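Local structure of ferulic acid esterase, AmCE1/Fae1A (Anaeromyces mucronatus, 5CXX) at residues A[203-208]-A[234-239]; A[27-32]-A[42-47]; A[12-17]-A[83-88]. The protein probably hydrolyses feruloyl ester bonds as an alpha/beta-hydrolase esterase, and binds ferulic acid in a pocket. All blocks are in the same frame, centred on the assembly; numbering follows the deposited sequence. Where two conformers were deposited one is given.

Interaction 1: residues A[203-208]-A[234-239]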
loop_
_atom_site.group_PDB
_atom_site.type_symbol
_atom_site.label_atom_id
_atom_site.label_comp_id
_atom_site.label_asym_id
_atom_site.label_seq_id
_atom_site.Cartn_x
_atom_site.Cartn_y
_atom_site.Cartn_z
ATOM N N ASP A 203 1.993 -8.414 20.640
ATOM C CA ASP A 203 0.753 -9.195 20.862
ATOM C C ASP A 203 -0.468 -8.500 20.304
ATOM O O ASP A 203 -1.476 -9.168 20.009
ATOM C CB ASP A 203 0.560 -9.484 22.363
ATOM C CG ASP A 203 1.389 -10.635 22.816
ATOM O OD1 ASP A 203 1.860 -11.444 21.980
ATOM O OD2 ASP A 203 1.587 -10.750 24.035
ATOM N N GLU A 204 -0.395 -7.178 20.143
ATOM C CA GLU A 204 -1.510 -6.394 19.600
ATOM C C GLU A 204 -1.519 -6.373 18.085
ATOM O O GLU A 204 -2.474 -5.825 17.493
ATOM C CB GLU A 204 -1.455 -4.960 20.113
ATOM C CG GLU A 204 -1.889 -4.896 21.578
ATOM C CD GLU A 204 -1.383 -3.636 22.320
ATOM O OE1 GLU A 204 -0.778 -2.727 21.692
ATOM O OE2 GLU A 204 -1.589 -3.615 23.538
ATOM N N PHE A 205 -0.487 -6.943 17.443
ATOM C CA PHE A 205 -0.387 -6.854 15.959
ATOM C C PHE A 205 -1.224 -8.014 15.395
ATOM O O PHE A 205 -0.704 -9.102 15.073
ATOM C CB PHE A 205 1.074 -6.922 15.543
ATOM C CG PHE A 205 1.330 -6.603 14.088
ATOM C CD1 PHE A 205 0.335 -6.120 13.252
ATOM C CD2 PHE A 205 2.614 -6.760 13.612
ATOM C CE1 PHE A 205 0.663 -5.805 11.904
ATOM C CE2 PHE A 205 2.950 -6.442 12.279
ATOM C CZ PHE A 205 1.937 -5.986 11.426
ATOM N N ARG A 206 -2.535 -7.808 15.357
ATOM C CA ARG A 206 -3.519 -8.843 14.993
ATOM C C ARG A 206 -4.851 -8.119 14.693
ATOM O O ARG A 206 -5.012 -6.921 15.002
ATOM C CB ARG A 206 -3.681 -9.887 16.113
ATOM C CG ARG A 206 -4.198 -9.272 17.417
ATOM C CD ARG A 206 -4.556 -10.315 18.454
ATOM N NE ARG A 206 -3.439 -11.137 18.849
ATOM C CZ ARG A 206 -3.388 -12.465 18.646
ATOM N NH1 ARG A 206 -4.369 -13.082 17.971
ATOM N NH2 ARG A 206 -2.353 -13.155 19.082
ATOM N N ALA A 207 -5.797 -8.833 14.121
ATOM C CA ALA A 207 -7.098 -8.262 13.769
ATOM C C ALA A 207 -8.151 -9.185 14.272
ATOM O O ALA A 207 -7.952 -10.400 14.243
ATOM C CB ALA A 207 -7.197 -8.164 12.289
ATOM N N GLU A 208 -9.280 -8.639 14.680
ATOM C CA GLU A 208 -10.377 -9.508 15.016
ATOM C C GLU A 208 -10.897 -10.113 13.709
ATOM O O GLU A 208 -10.701 -11.336 13.566
ATOM C CB GLU A 208 -11.442 -8.761 15.799
ATOM C CG GLU A 208 -12.212 -9.661 16.689
ATOM C CD GLU A 208 -13.051 -8.894 17.663
ATOM O OE1 GLU A 208 -12.765 -7.693 17.901
ATOM O OE2 GLU A 208 -14.010 -9.434 18.191
ATOM N N GLU A 234 7.246 -12.815 11.237
ATOM C CA GLU A 234 7.377 -13.680 12.405
ATOM C C GLU A 234 6.324 -13.382 13.489
ATOM O O GLU A 234 5.783 -14.290 14.095
ATOM C CB GLU A 234 8.800 -13.571 12.949
ATOM C CG GLU A 234 9.756 -14.273 11.973
ATOM C CD GLU A 234 11.247 -14.082 12.272
ATOM O OE1 GLU A 234 12.084 -14.639 11.530
ATOM O OE2 GLU A 234 11.586 -13.376 13.234
ATOM N N ILE A 235 6.055 -12.101 13.738
ATOM C CA ILE A 235 5.082 -11.718 14.744
ATOM C C ILE A 235 3.672 -12.129 14.301
ATOM O O ILE A 235 2.969 -12.719 15.068
ATOM C CB ILE A 235 5.131 -10.149 14.934
ATOM C CG1 ILE A 235 6.454 -9.769 15.611
ATOM C CG2 ILE A 235 3.894 -9.654 15.757
ATOM C CD1 ILE A 235 6.884 -8.262 15.378
ATOM N N LEU A 236 3.328 -11.886 13.033
ATOM C CA LEU A 236 1.989 -12.256 12.515
ATOM C C LEU A 236 1.818 -13.760 12.626
ATOM O O LEU A 236 0.735 -14.271 13.002
ATOM C CB LEU A 236 1.822 -11.816 11.069
ATOM C CG LEU A 236 1.714 -10.269 11.027
ATOM C CD1 LEU A 236 1.647 -9.858 9.549
ATOM C CD2 LEU A 236 0.396 -9.779 11.694
ATOM N N THR A 237 2.888 -14.500 12.312
ATOM C CA THR A 237 2.831 -15.963 12.400
ATOM C C THR A 237 2.599 -16.408 13.841
ATOM O O THR A 237 1.763 -17.270 14.127
ATOM C CB THR A 237 4.164 -16.611 11.881
ATOM O OG1 THR A 237 4.333 -16.244 10.516
ATOM C CG2 THR A 237 4.098 -18.142 11.956
ATOM N N ARG A 238 3.351 -15.844 14.771
ATOM C CA ARG A 238 3.191 -16.139 16.230
ATOM C C ARG A 238 1.743 -15.835 16.669
ATOM O O ARG A 238 1.165 -16.552 17.553
ATOM C CB ARG A 238 4.157 -15.241 17.033
ATOM C CG ARG A 238 5.089 -15.739 18.081
ATOM C CD ARG A 238 6.119 -14.546 18.438
ATOM N NE ARG A 238 7.419 -14.813 17.803
ATOM C CZ ARG A 238 8.236 -13.877 17.327
ATOM N NH1 ARG A 238 7.871 -12.601 17.431
ATOM N NH2 ARG A 238 9.399 -14.196 16.721
ATOM N N ASN A 239 1.141 -14.832 16.032
ATOM C CA ASN A 239 -0.185 -14.383 16.421
ATOM C C ASN A 239 -1.276 -15.053 15.652
ATOM O O ASN A 239 -2.409 -14.650 15.759
ATOM C CB ASN A 239 -0.300 -12.881 16.251
ATOM C CG ASN A 239 0.518 -12.111 17.269
ATOM O OD1 ASN A 239 1.043 -12.658 18.243
ATOM N ND2 ASN A 239 0.612 -10.801 17.052
HETATM O O HOH W 1 3.143 -11.511 19.647
#
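The C-terminal end of helix 228-238 meets the loop that leads into strand 213-219, and the junction turns on F205 and N239. F205 is the centre of an inverse gamma turn, in which the R206 N to E204 O bond is weak, and its carbonyl faces the first residue to leave the helix. N239 ND2 donates to F205 O at 2.9 Å with an N-H...O angle of 161°; the oxygen lies in the plane of the amide, whereas the donor stands above the carbonyl plane. The same ND2 also donates to the backbone oxygen of E202, so one amide nitrogen grips two carbonyls of the loop. The other end of the amide is held by a water, whose O donates at 2.8 Å to N239 OD1 and at 2.7 Å to D203 OD1. Beside these polar bonds, the F205 ring takes a CH-pi contact: L236 CD2 sits 3.9 Å from the ring centroid, almost on its normal. I235 CG2 approaches F205 CD2 obliquely at 3.8 Å. With CG of F205 anti to the backbone N (chi1 -170°), the ring reaches the flank of helix 228-238; from a second helix, 157-168, Y167 meets it edge-to-face. R206 lays its guanidinium across N239, NH2 being 3.5 Å from N239 CB over one face. That flat group is fixed in turn by NE, which donates to D203 O at 3.0 Å with the acceptor in the guanidinium plane. The chemistry therefore has two parts: an apolar ring packed against the helix, and next to it a buried amide whose nitrogen and oxygen are both satisfied, which fixes its flip and ties the helix end to the loop.

Interaction 2: residues A[27-32]-A[42-47]. With SO4 (sulfate ion), chain E.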
loop_
_atom_site.group_PDB
_atom_site.type_symbol
_atom_site.label_atom_id
_atom_site.label_comp_id
_atom_site.label_asym_id
_atom_site.label_seq_id
_atom_site.Cartn_x
_atom_site.Cartn_y
_atom_site.Cartn_z
ATOM N N LYS A 27 -4.707 11.242 -12.812
ATOM C CA LYS A 27 -5.171 12.626 -12.729
ATOM C C LYS A 27 -4.934 13.122 -11.322
ATOM O O LYS A 27 -5.366 12.453 -10.352
ATOM C CB LYS A 27 -6.655 12.714 -13.043
ATOM C CG LYS A 27 -7.243 14.108 -12.875
ATOM C CD LYS A 27 -6.906 15.032 -14.018
ATOM C CE LYS A 27 -7.506 16.437 -13.794
ATOM N NZ LYS A 27 -7.038 16.908 -12.435
ATOM N N LYS A 28 -4.272 14.279 -11.186
ATOM C CA LYS A 28 -4.017 14.784 -9.845
ATOM C C LYS A 28 -5.175 15.624 -9.326
ATOM O O LYS A 28 -5.642 16.589 -10.000
ATOM C CB LYS A 28 -2.716 15.602 -9.809
ATOM C CG LYS A 28 -2.275 15.849 -8.338
ATOM C CD LYS A 28 -0.854 16.471 -8.255
ATOM C CE LYS A 28 0.227 15.483 -8.739
ATOM N NZ LYS A 28 1.583 16.046 -8.386
ATOM N N ILE A 29 -5.695 15.179 -8.192
ATOM C CA ILE A 29 -6.840 15.782 -7.557
ATOM C C ILE A 29 -6.417 16.592 -6.346
ATOM O O ILE A 29 -5.608 16.122 -5.515
ATOM C CB ILE A 29 -7.844 14.644 -7.113
ATOM C CG1 ILE A 29 -8.305 13.813 -8.338
ATOM C CG2 ILE A 29 -9.020 15.222 -6.280
ATOM C CD1 ILE A 29 -8.797 14.642 -9.484
ATOM N N THR A 30 -6.952 17.812 -6.205
ATOM C CA THR A 30 -6.731 18.673 -5.053
ATOM C C THR A 30 -8.007 18.678 -4.227
ATOM O O THR A 30 -9.107 18.893 -4.804
ATOM C CB THR A 30 -6.361 20.118 -5.528
ATOM O OG1 THR A 30 -5.205 20.016 -6.376
ATOM C CG2 THR A 30 -5.953 20.986 -4.353
ATOM N N TYR A 31 -7.896 18.453 -2.922
ATOM C CA TYR A 31 -9.097 18.296 -2.089
ATOM C C TYR A 31 -8.781 18.803 -0.676
ATOM O O TYR A 31 -7.599 18.840 -0.243
ATOM C CB TYR A 31 -9.594 16.818 -2.020
ATOM C CG TYR A 31 -8.608 15.929 -1.290
ATOM C CD1 TYR A 31 -7.487 15.411 -1.964
ATOM C CD2 TYR A 31 -8.769 15.679 0.081
ATOM C CE1 TYR A 31 -6.500 14.600 -1.261
ATOM C CE2 TYR A 31 -7.829 14.857 0.771
ATOM C CZ TYR A 31 -6.695 14.382 0.097
ATOM O OH TYR A 31 -5.816 13.610 0.848
ATOM N N TYR A 32 -9.796 19.242 0.053
ATOM C CA TYR A 32 -9.503 19.800 1.380
ATOM C C TYR A 32 -9.587 18.714 2.456
ATOM O O TYR A 32 -10.571 18.000 2.480
ATOM C CB TYR A 32 -10.485 20.966 1.730
ATOM C CG TYR A 32 -10.116 21.649 3.030
ATOM C CD1 TYR A 32 -9.132 22.642 3.075
ATOM C CD2 TYR A 32 -10.673 21.236 4.244
ATOM C CE1 TYR A 32 -8.732 23.185 4.278
ATOM C CE2 TYR A 32 -10.308 21.751 5.425
ATOM C CZ TYR A 32 -9.296 22.776 5.467
ATOM O OH TYR A 32 -8.930 23.332 6.664
ATOM N N MET A 42 -3.858 14.075 -4.338
ATOM C CA MET A 42 -3.719 12.615 -4.534
ATOM C C MET A 42 -3.867 12.367 -6.044
ATOM O O MET A 42 -4.529 13.147 -6.736
ATOM C CB MET A 42 -4.792 11.768 -3.777
ATOM C CG MET A 42 -6.230 12.185 -4.135
ATOM S SD MET A 42 -7.253 11.252 -2.948
ATOM C CE MET A 42 -8.906 11.911 -3.342
ATOM N N ASN A 43 -3.270 11.270 -6.550
ATOM C CA ASN A 43 -3.594 10.851 -7.911
ATOM C C ASN A 43 -4.713 9.851 -7.882
ATOM O O ASN A 43 -4.711 8.888 -7.092
ATOM C CB ASN A 43 -2.396 10.220 -8.582
ATOM C CG ASN A 43 -1.352 11.265 -8.939
ATOM O OD1 ASN A 43 -1.645 12.212 -9.668
ATOM N ND2 ASN A 43 -0.140 11.124 -8.396
ATOM N N VAL A 44 -5.656 10.066 -8.782
ATOM C CA VAL A 44 -6.685 9.075 -9.046
ATOM C C VAL A 44 -6.468 8.508 -10.449
ATOM O O VAL A 44 -6.431 9.258 -11.426
ATOM C CB VAL A 44 -8.092 9.685 -8.905
ATOM C CG1 VAL A 44 -9.187 8.643 -9.257
ATOM C CG2 VAL A 44 -8.291 10.163 -7.456
ATOM N N ILE A 45 -6.399 7.185 -10.522
ATOM C CA ILE A 45 -6.160 6.479 -11.789
ATOM C C ILE A 45 -7.406 5.629 -12.081
ATOM O O ILE A 45 -7.599 4.561 -11.470
ATOM C CB ILE A 45 -4.898 5.639 -11.668
ATOM C CG1 ILE A 45 -3.666 6.511 -11.319
ATOM C CG2 ILE A 45 -4.706 4.804 -12.980
ATOM C CD1 ILE A 45 -2.553 5.636 -10.582
ATOM N N LEU A 46 -8.263 6.138 -12.953
ATOM C CA LEU A 46 -9.470 5.397 -13.344
ATOM C C LEU A 46 -9.129 4.315 -14.344
ATOM O O LEU A 46 -8.223 4.485 -15.131
ATOM C CB LEU A 46 -10.492 6.365 -13.931
ATOM C CG LEU A 46 -10.939 7.439 -12.921
ATOM C CD1 LEU A 46 -11.842 8.488 -13.606
ATOM C CD2 LEU A 46 -11.597 6.867 -11.595
ATOM N N PRO A 47 -9.879 3.208 -14.326
ATOM C CA PRO A 47 -9.561 2.107 -15.236
ATOM C C PRO A 47 -9.844 2.523 -16.686
ATOM O O PRO A 47 -10.624 3.423 -16.945
ATOM C CB PRO A 47 -10.499 0.980 -14.779
ATOM C CG PRO A 47 -11.684 1.719 -14.224
ATOM C CD PRO A 47 -10.991 2.873 -13.433
HETATM S S SO4 E . -13.406 19.373 -1.629
HETATM O O1 SO4 E . -13.818 18.147 -0.879
HETATM O O2 SO4 E . -12.097 19.801 -1.228
HETATM O O3 SO4 E . -14.376 20.400 -1.267
HETATM O O4 SO4 E . -13.394 19.224 -3.106
#
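K27 and V44, K28 and N43, and I29 and M42 face each other in the antiparallel hairpin of strands 26-33 and 38-45, at the edge of the main sheet of this alpha/beta-hydrolase fold. Backbone bonding sets the register. The hydrogen-bonded pair K27-V44 is joined both ways, V44 N reaching K27 O at 2.9 Å, and I29-M42 likewise, I29 N reaching M42 O at 2.8 Å nearly straight (170°). Between them lies the non-hydrogen-bonded pair K28-N43, its CA atoms 4.4 Å apart; here N43 CA comes 3.4 Å from K27 O as a CA-H...O contact. Away from the K28 and N43 side chains, the backbone N of Y32 donates to O2 of a sulfate, probably from the crystallisation liquor.

Apolar contacts gather on the face carrying I29, M42 and V44. I29 CG1 touches V44 CG2 at 3.8 Å, and Y31 extends this surface. M42 places CG between the backbone N and carbonyl carbon (chi1 55°) and then runs extended, crossing the Y31 ring at about a right angle. M42 CG lies 3.8 Å from Y31 CE1, while SD is 4.6 Å from the ring centroid and 39° off its normal, an oblique Met-aromatic contact. Helix 125-140 covers this side, with Y136 against I29 and M42.

Polar contacts occupy the face of K28 and N43. N43 OD1 rests 3.6 Å from K28 CB, alongside the aliphatic chain, while the charged end of K28 bridges to E69 and D70. D70 also accepts from N43 ND2. The two faces thus differ chemically: one is an apolar layer against a helix, the other presents a lysine to the carboxylates of E69 and D70 and an amide to D70, and K28 is likely to offset part of that negative charge.

Interaction 3: residues A[12-17]-A[83-88]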
loop_
_atom_site.group_PDB
_atom_site.type_symbol
_atom_site.label_atom_id
_atom_site.label_comp_id
_atom_site.label_asym_id
_atom_site.label_seq_id
_atom_site.Cartn_x
_atom_site.Cartn_y
_atom_site.Cartn_z
ATOM N N ASP A 12 9.324 -9.254 -16.451
ATOM C CA ASP A 12 9.363 -7.949 -17.091
ATOM C C ASP A 12 8.111 -7.630 -17.872
ATOM O O ASP A 12 7.678 -6.483 -17.907
ATOM C CB ASP A 12 10.590 -7.842 -18.013
ATOM C CG ASP A 12 11.900 -7.686 -17.230
ATOM O OD1 ASP A 12 11.874 -7.298 -16.030
ATOM O OD2 ASP A 12 12.965 -7.952 -17.817
ATOM N N LYS A 13 7.493 -8.617 -18.517
ATOM C CA LYS A 13 6.361 -8.281 -19.330
ATOM C C LYS A 13 5.112 -7.817 -18.565
ATOM O O LYS A 13 4.221 -7.209 -19.171
ATOM C CB LYS A 13 5.996 -9.441 -20.246
ATOM C CG LYS A 13 5.499 -10.633 -19.507
ATOM C CD LYS A 13 5.122 -11.782 -20.481
ATOM C CE LYS A 13 4.790 -13.036 -19.700
ATOM N NZ LYS A 13 4.286 -14.134 -20.601
ATOM N N TYR A 14 5.013 -8.063 -17.255
ATOM C CA TYR A 14 3.867 -7.563 -16.538
ATOM C C TYR A 14 4.150 -6.160 -15.987
ATOM O O TYR A 14 3.208 -5.369 -15.824
ATOM C CB TYR A 14 3.490 -8.501 -15.370
ATOM C CG TYR A 14 2.918 -9.748 -15.928
ATOM C CD1 TYR A 14 1.619 -9.766 -16.382
ATOM C CD2 TYR A 14 3.702 -10.908 -16.007
ATOM C CE1 TYR A 14 1.107 -10.927 -16.947
ATOM C CE2 TYR A 14 3.188 -12.090 -16.562
ATOM C CZ TYR A 14 1.909 -12.065 -17.020
ATOM O OH TYR A 14 1.434 -13.230 -17.572
ATOM N N ARG A 15 5.420 -5.800 -15.726
ATOM C CA ARG A 15 5.683 -4.468 -15.169
ATOM C C ARG A 15 6.024 -3.416 -16.220
ATOM O O ARG A 15 6.324 -2.271 -15.895
ATOM C CB ARG A 15 6.805 -4.519 -14.125
ATOM C CG ARG A 15 8.111 -5.156 -14.680
ATOM C CD ARG A 15 9.188 -5.161 -13.528
ATOM N NE ARG A 15 9.665 -3.787 -13.232
ATOM C CZ ARG A 15 10.763 -3.547 -12.515
ATOM N NH1 ARG A 15 11.426 -4.585 -11.977
ATOM N NH2 ARG A 15 11.187 -2.291 -12.311
ATOM N N THR A 16 5.984 -3.832 -17.491
ATOM C CA THR A 16 6.308 -2.982 -18.657
ATOM C C THR A 16 5.014 -2.713 -19.444
ATOM O O THR A 16 4.194 -3.656 -19.665
ATOM C CB THR A 16 7.359 -3.726 -19.555
ATOM O OG1 THR A 16 8.537 -3.914 -18.749
ATOM C CG2 THR A 16 7.751 -2.898 -20.784
ATOM N N LYS A 17 4.850 -1.477 -19.929
ATOM C CA LYS A 17 3.769 -1.213 -20.875
ATOM C C LYS A 17 4.045 -1.912 -22.197
ATOM O O LYS A 17 5.123 -1.776 -22.760
ATOM C CB LYS A 17 3.587 0.301 -21.118
ATOM C CG LYS A 17 3.068 0.933 -19.792
ATOM C CD LYS A 17 2.875 2.459 -20.073
ATOM C CE LYS A 17 2.338 3.185 -18.848
ATOM N NZ LYS A 17 2.268 4.698 -19.154
ATOM N N THR A 83 -3.307 -3.650 -15.450
ATOM C CA THR A 83 -3.800 -3.826 -16.836
ATOM C C THR A 83 -3.292 -5.105 -17.476
ATOM O O THR A 83 -4.026 -5.840 -18.116
ATOM C CB THR A 83 -3.397 -2.580 -17.680
ATOM O OG1 THR A 83 -4.206 -1.506 -17.224
ATOM C CG2 THR A 83 -3.631 -2.815 -19.202
ATOM N N ASN A 84 -2.005 -5.368 -17.297
ATOM C CA ASN A 84 -1.419 -6.534 -17.941
ATOM C C ASN A 84 -1.992 -7.810 -17.329
ATOM O O ASN A 84 -2.181 -8.792 -18.056
ATOM C CB ASN A 84 0.113 -6.495 -17.825
ATOM C CG ASN A 84 0.723 -5.467 -18.789
ATOM O OD1 ASN A 84 0.117 -5.156 -19.847
ATOM N ND2 ASN A 84 1.921 -4.969 -18.472
ATOM N N LEU A 85 -2.268 -7.791 -16.019
ATOM C CA LEU A 85 -2.949 -8.965 -15.416
ATOM C C LEU A 85 -4.386 -9.048 -15.887
ATOM O O LEU A 85 -4.901 -10.157 -16.161
ATOM C CB LEU A 85 -2.886 -8.908 -13.881
ATOM C CG LEU A 85 -1.513 -9.172 -13.261
ATOM C CD1 LEU A 85 -1.474 -8.761 -11.752
ATOM C CD2 LEU A 85 -1.125 -10.675 -13.466
ATOM N N LEU A 86 -5.057 -7.898 -15.978
ATOM C CA LEU A 86 -6.467 -7.900 -16.437
ATOM C C LEU A 86 -6.615 -8.550 -17.809
ATOM O O LEU A 86 -7.572 -9.309 -18.096
ATOM C CB LEU A 86 -6.984 -6.429 -16.444
ATOM C CG LEU A 86 -8.350 -6.262 -17.131
ATOM C CD1 LEU A 86 -9.427 -6.998 -16.326
ATOM C CD2 LEU A 86 -8.623 -4.735 -17.159
ATOM N N LYS A 87 -5.672 -8.247 -18.683
ATOM C CA LYS A 87 -5.721 -8.728 -20.083
ATOM C C LYS A 87 -5.621 -10.252 -20.140
ATOM O O LYS A 87 -6.077 -10.865 -21.114
ATOM C CB LYS A 87 -4.591 -8.085 -20.911
ATOM C CG LYS A 87 -4.879 -6.712 -21.566
ATOM C CD LYS A 87 -6.370 -6.456 -21.934
ATOM C CE LYS A 87 -6.604 -5.285 -22.949
ATOM N NZ LYS A 87 -5.666 -5.143 -24.123
ATOM N N GLU A 88 -5.053 -10.866 -19.099
ATOM C CA GLU A 88 -4.947 -12.321 -19.005
ATOM C C GLU A 88 -6.025 -12.918 -18.091
ATOM O O GLU A 88 -6.057 -14.144 -17.828
ATOM C CB GLU A 88 -3.568 -12.700 -18.533
ATOM C CG GLU A 88 -2.514 -12.321 -19.536
ATOM C CD GLU A 88 -1.159 -12.795 -19.142
ATOM O OE1 GLU A 88 -1.040 -13.400 -18.064
ATOM O OE2 GLU A 88 -0.209 -12.565 -19.905
#
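Y14, on the short, weakly bonded helix at about 12-15, runs its side chain along the end of helix 77-87 to E88. Its chi1 of -71° sets CG anti to the carbonyl carbon, and from CB the ring slants past the helix. CD1 is the first ring atom to touch it, 3.9 Å from N84 CB and 4.1 Å from L85 CD2, both approaching obliquely. CE1 continues past L85 CD2 toward the carboxylate, and CZ lies 3.4 Å from E88 OE1. At the tip, OH donates to E88 OE1 at 2.5 Å. This oxygen is met on its syn side and lies at the ring's edge in the ring plane, although ring and carboxylate planes stand 83° apart. R90 makes a salt bridge with the same OE1, which probably stabilises its charge. A phenylalanine here, lacking OH, would probably leave E88 OE1 without its phenolic donor and the carboxylate held by R90 alone among the partners named.

The backbone beside this ring is gripped as well. N84 ND2 donates to Y14 O at 3.0 Å and, less straight, to T16 O at 2.9 Å, standing above the carbonyl plane in each case. One amide thus clasps the turn leaving the short helix, while N84 OD1 accepts from Y23, fixing which way the amide faces. The contact pins the N-terminal segment against the C-terminal end of helix 77-87, and helix 255-266 adjoins both partners: Y263 meets the Y14 ring and also packs on L85.

How the interactions relate
The three contacts share no secondary-structure element. Interaction 1 is mostly buried and lies on the opposite side of the chain's centre from interaction 2, their centres about 34 Å apart; interactions 2 and 3 are only partly buried, with exposed lysines at their margins. Interaction 2 belongs to the main sheet and rests on paired backbone bonds; interactions 1 and 3 instead join a helix end to non-sheet chain, each through an asparagine amide donating to backbone carbonyls. Those two differ in how their aromatic residue is used: F205 offers a ring face to a methyl group, Y14 adds a hydroxyl bond to a carboxylate. Interactions 2 and 3 come within about 6 Å at their nearest atoms.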